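Local coordinates for protein cytidylyltransferase (Leptospira borgpetersenii serovar Hardjo-bovis, PDB 6OEW) that probably acts as a metal-dependent nucleotidyltransferase that transfers cytidylyl groups, at residues V103-D108 and M146-F151. Residues are numbered along the deposited sequence; the frame is centred on the assembly and turned at random.
Sequences VRLTGD and MDIEIF. With MG (magnesium ion), chain C.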
ATOM      1  N   VAL A 103       7.588   4.908  -2.667  1.00 28.05           N
ATOM      2  CA  VAL A 103       6.242   4.872  -2.104  1.00 26.31           C
ATOM      3  C   VAL A 103       5.919   3.403  -1.850  1.00 31.23           C
ATOM      4  O   VAL A 103       5.741   2.616  -2.788  1.00 28.97           O
ATOM      5  CB  VAL A 103       5.203   5.535  -3.013  1.00 27.72           C
ATOM      6  CG1 VAL A 103       3.821   5.482  -2.342  1.00 32.10           C
ATOM      7  CG2 VAL A 103       5.609   6.972  -3.329  1.00 28.39           C
ATOM      8  N   ARG A 104       5.899   3.021  -0.582  1.00 24.98           N
ATOM      9  CA  ARG A 104       5.678   1.627  -0.210  1.00 28.78           C
ATOM     10  C   ARG A 104       4.192   1.380   0.014  1.00 29.82           C
ATOM     11  O   ARG A 104       3.585   2.014   0.883  1.00 29.60           O
ATOM     12  CB  ARG A 104       6.448   1.261   1.050  1.00 27.21           C
ATOM     13  CG  ARG A 104       6.187  -0.221   1.357  1.00 32.66           C
ATOM     14  CD  ARG A 104       6.355  -0.542   2.779  1.00 35.19           C
ATOM     15  NE  ARG A 104       6.202  -1.978   3.077  1.00 28.42           N
ATOM     16  CZ  ARG A 104       6.127  -2.407   4.327  1.00 36.02           C
ATOM     17  NH1 ARG A 104       6.151  -1.498   5.296  1.00 42.09           N
ATOM     18  NH2 ARG A 104       6.040  -3.708   4.608  1.00 29.81           N
ATOM     19  N   LEU A 105       3.614   0.462  -0.771  1.00 27.99           N
ATOM     20  CA  LEU A 105       2.246   0.005  -0.617  1.00 26.73           C
ATOM     21  C   LEU A 105       2.258  -1.510  -0.537  1.00 26.51           C
ATOM     22  O   LEU A 105       3.199  -2.163  -0.993  1.00 26.98           O
ATOM     23  CB  LEU A 105       1.335   0.395  -1.786  1.00 24.99           C
ATOM     24  CG  LEU A 105       1.308   1.867  -2.194  1.00 25.96           C
ATOM     25  CD1 LEU A 105       0.408   2.023  -3.431  1.00 27.93           C
ATOM     26  CD2 LEU A 105       0.816   2.729  -1.045  1.00 30.37           C
ATOM     27  N   THR A 106       1.172  -2.060   0.001  1.00 23.74           N
ATOM     28  CA  THR A 106       1.021  -3.508   0.085  1.00 23.88           C
ATOM     29  C   THR A 106      -0.283  -3.904  -0.595  1.00 26.47           C
ATOM     30  O   THR A 106      -1.266  -3.146  -0.594  1.00 29.80           O
ATOM     31  CB  THR A 106       1.015  -4.001   1.533  1.00 36.44           C
ATOM     32  OG1 THR A 106      -0.185  -3.563   2.187  1.00 52.03           O
ATOM     33  CG2 THR A 106       2.236  -3.483   2.296  1.00 27.61           C
ATOM     34  N   GLY A 107      -0.282  -5.102  -1.162  1.00 34.36           N
ATOM     35  CA  GLY A 107      -1.407  -5.571  -1.950  1.00 36.37           C
ATOM     36  C   GLY A 107      -2.661  -5.929  -1.171  1.00 31.72           C
ATOM     37  O   GLY A 107      -3.611  -6.480  -1.742  1.00 33.11           O
ATOM     38  N   ASP A 108      -2.702  -5.670   0.129  1.00 29.32           N
ATOM     39  CA  ASP A 108      -3.973  -5.845   0.823  1.00 36.85           C
ATOM     40  C   ASP A 108      -4.729  -4.529   0.979  1.00 34.37           C
ATOM     41  O   ASP A 108      -5.637  -4.433   1.814  1.00 33.44           O
ATOM     42  CB  ASP A 108      -3.761  -6.498   2.177  1.00 43.83           C
ATOM     43  CG  ASP A 108      -2.717  -5.807   2.975  1.00 41.12           C
ATOM     44  OD1 ASP A 108      -2.435  -4.605   2.683  1.00 41.15           O
ATOM     45  OD2 ASP A 108      -2.151  -6.486   3.862  1.00 51.98           O
ATOM     46  N   MET A 146      -5.738   2.348   3.742  1.00 40.40           N
ATOM     47  CA  MET A 146      -5.209   3.496   3.023  1.00 36.61           C
ATOM     48  C   MET A 146      -3.720   3.700   3.279  1.00 33.52           C
ATOM     49  O   MET A 146      -3.207   4.787   3.000  1.00 33.90           O
ATOM     50  CB  MET A 146      -5.944   4.792   3.408  1.00 45.22           C
ATOM     51  CG  MET A 146      -7.317   4.995   2.831  1.00 53.14           C
ATOM     52  SD  MET A 146      -7.443   4.773   1.054  1.00 48.04           S
ATOM     53  CE  MET A 146      -8.413   3.266   1.075  1.00 43.74           C
ATOM     54  N   ASP A 147      -3.024   2.684   3.802  1.00 35.47           N
ATOM     55  CA  ASP A 147      -1.681   2.878   4.352  1.00 29.56           C
ATOM     56  C   ASP A 147      -0.692   3.262   3.262  1.00 33.27           C
ATOM     57  O   ASP A 147      -0.593   2.598   2.222  1.00 28.87           O
ATOM     58  CB  ASP A 147      -1.172   1.606   5.040  1.00 34.79           C
ATOM     59  CG  ASP A 147      -2.077   1.106   6.160  1.00 40.31           C
ATOM     60  OD1 ASP A 147      -3.204   1.607   6.347  1.00 34.84           O
ATOM     61  OD2 ASP A 147      -1.633   0.168   6.849  1.00 41.97           O
ATOM     62  N   ILE A 148       0.057   4.330   3.520  1.00 31.38           N
ATOM     63  CA  ILE A 148       1.070   4.830   2.602  1.00 33.25           C
ATOM     64  C   ILE A 148       2.281   5.199   3.429  1.00 31.79           C
ATOM     65  O   ILE A 148       2.156   5.907   4.436  1.00 28.51           O
ATOM     66  CB  ILE A 148       0.556   6.055   1.813  1.00 33.48           C
ATOM     67  CG1 ILE A 148      -0.668   5.672   0.963  1.00 31.92           C
ATOM     68  CG2 ILE A 148       1.686   6.638   0.964  1.00 31.27           C
ATOM     69  CD1 ILE A 148      -1.546   6.904   0.471  1.00 28.44           C
ATOM     70  N   GLU A 149       3.442   4.713   3.022  1.00 28.18           N
ATOM     71  CA  GLU A 149       4.719   5.097   3.592  1.00 29.44           C
ATOM     72  C   GLU A 149       5.609   5.548   2.453  1.00 28.68           C
ATOM     73  O   GLU A 149       5.588   4.952   1.373  1.00 35.24           O
ATOM     74  CB  GLU A 149       5.377   3.919   4.367  1.00 29.24           C
ATOM     75  CG  GLU A 149       4.497   3.450   5.501  1.00 33.10           C
ATOM     76  CD  GLU A 149       4.739   1.998   5.891  1.00 36.75           C
ATOM     77  OE1 GLU A 149       4.885   1.147   4.985  1.00 37.65           O
ATOM     78  OE2 GLU A 149       4.770   1.734   7.110  1.00 38.54           O
ATOM     79  N   ILE A 150       6.341   6.633   2.675  1.00 27.59           N
ATOM     80  CA  ILE A 150       7.248   7.197   1.683  1.00 26.78           C
ATOM     81  C   ILE A 150       8.598   7.401   2.339  1.00 27.82           C
ATOM     82  O   ILE A 150       8.684   8.040   3.393  1.00 33.14           O
ATOM     83  CB  ILE A 150       6.714   8.533   1.128  1.00 26.20           C
ATOM     84  CG1 ILE A 150       5.263   8.338   0.643  1.00 34.69           C
ATOM     85  CG2 ILE A 150       7.613   8.990   0.009  1.00 28.23           C
ATOM     86  CD1 ILE A 150       4.584   9.668   0.175  1.00 29.65           C
ATOM     87  N   PHE A 151       9.656   6.891   1.713  1.00 33.37           N
ATOM     88  CA  PHE A 151      10.978   7.126   2.266  1.00 35.36           C
ATOM     89  C   PHE A 151      12.023   7.119   1.163  1.00 35.11           C
ATOM     90  O   PHE A 151      11.793   6.612   0.060  1.00 34.55           O
ATOM     91  CB  PHE A 151      11.319   6.100   3.348  1.00 30.66           C
ATOM     92  CG  PHE A 151      10.934   4.689   2.988  1.00 37.13           C
ATOM     93  CD1 PHE A 151      11.788   3.901   2.232  1.00 35.95           C
ATOM     94  CD2 PHE A 151       9.725   4.158   3.403  1.00 35.92           C
ATOM     95  CE1 PHE A 151      11.437   2.584   1.898  1.00 33.90           C
ATOM     96  CE2 PHE A 151       9.364   2.866   3.071  1.00 33.76           C
ATOM     97  CZ  PHE A 151      10.210   2.072   2.320  1.00 32.77           C
TER
HETATM   98 MG    MG C 301      -1.426  -6.131   5.601  1.00 59.90          MG
HETATM   99  O   HOH W   1       2.656   1.065   3.338  1.00 36.03           O
HETATM  100  O   HOH W   2      -0.616   0.051   1.431  1.00 32.20           O
HETATM  101  O   HOH W   3      -3.661  -5.825   6.413  1.00 43.07           O
HETATM  102  O   HOH W   4      -2.025  -8.521   5.727  1.00 43.79           O
HETATM  103  O   HOH W   5      -0.712  -5.491   7.810  1.00 57.28           O
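V103 is the non-hydrogen-bonded antiparallel partner of I150, their CA atoms 4.6 Å apart. Its CG1 packs beside I148 CG2 and its CG2 beside I150 CG1, building an apolar layer against V121 of helix 114-126. R104 and E149 form the hydrogen-bonded pair: R104 N donates to E149 O at 2.8 Å, whereas the return bond from E149 N to R104 O is weak at 3.4 Å. On the other face of the sheet their side chains run alongside each other. With CG swung opposite the backbone N (chi1 -179°), the extended R104 chain carries NH1 to the syn side of E149 OE1. The salt bridge from R104 NH1 to E149 OE1 spans 2.9 Å; the guanidinium and carboxylate planes lie 13° apart, yet OE1 is tilted out of the guanidinium plane and the bond is bent, its N-H...O angle 136°. R104 NH2 bonds Q16, R104 CB rests near F151 CE2, and one water donates to both R104 O and E149 OE1. L105 returns to the apolar face, its CD2 3.9 Å from I148 CG1. Here the two backbones diverge, and a water links T106 N to D147 O, to which it donates. T106 OG1 lies above the D108 carboxylate plane, while D108 OD2 binds the magnesium ion at 1.9 Å; three waters are also ligands. The central strand of this GT-A-type sheet thus ends at the metal site: the R104-E149 backbone bonds, with the buried ion pair and apolar contacts, are consistent with a firmly set pairing to strand 149-152.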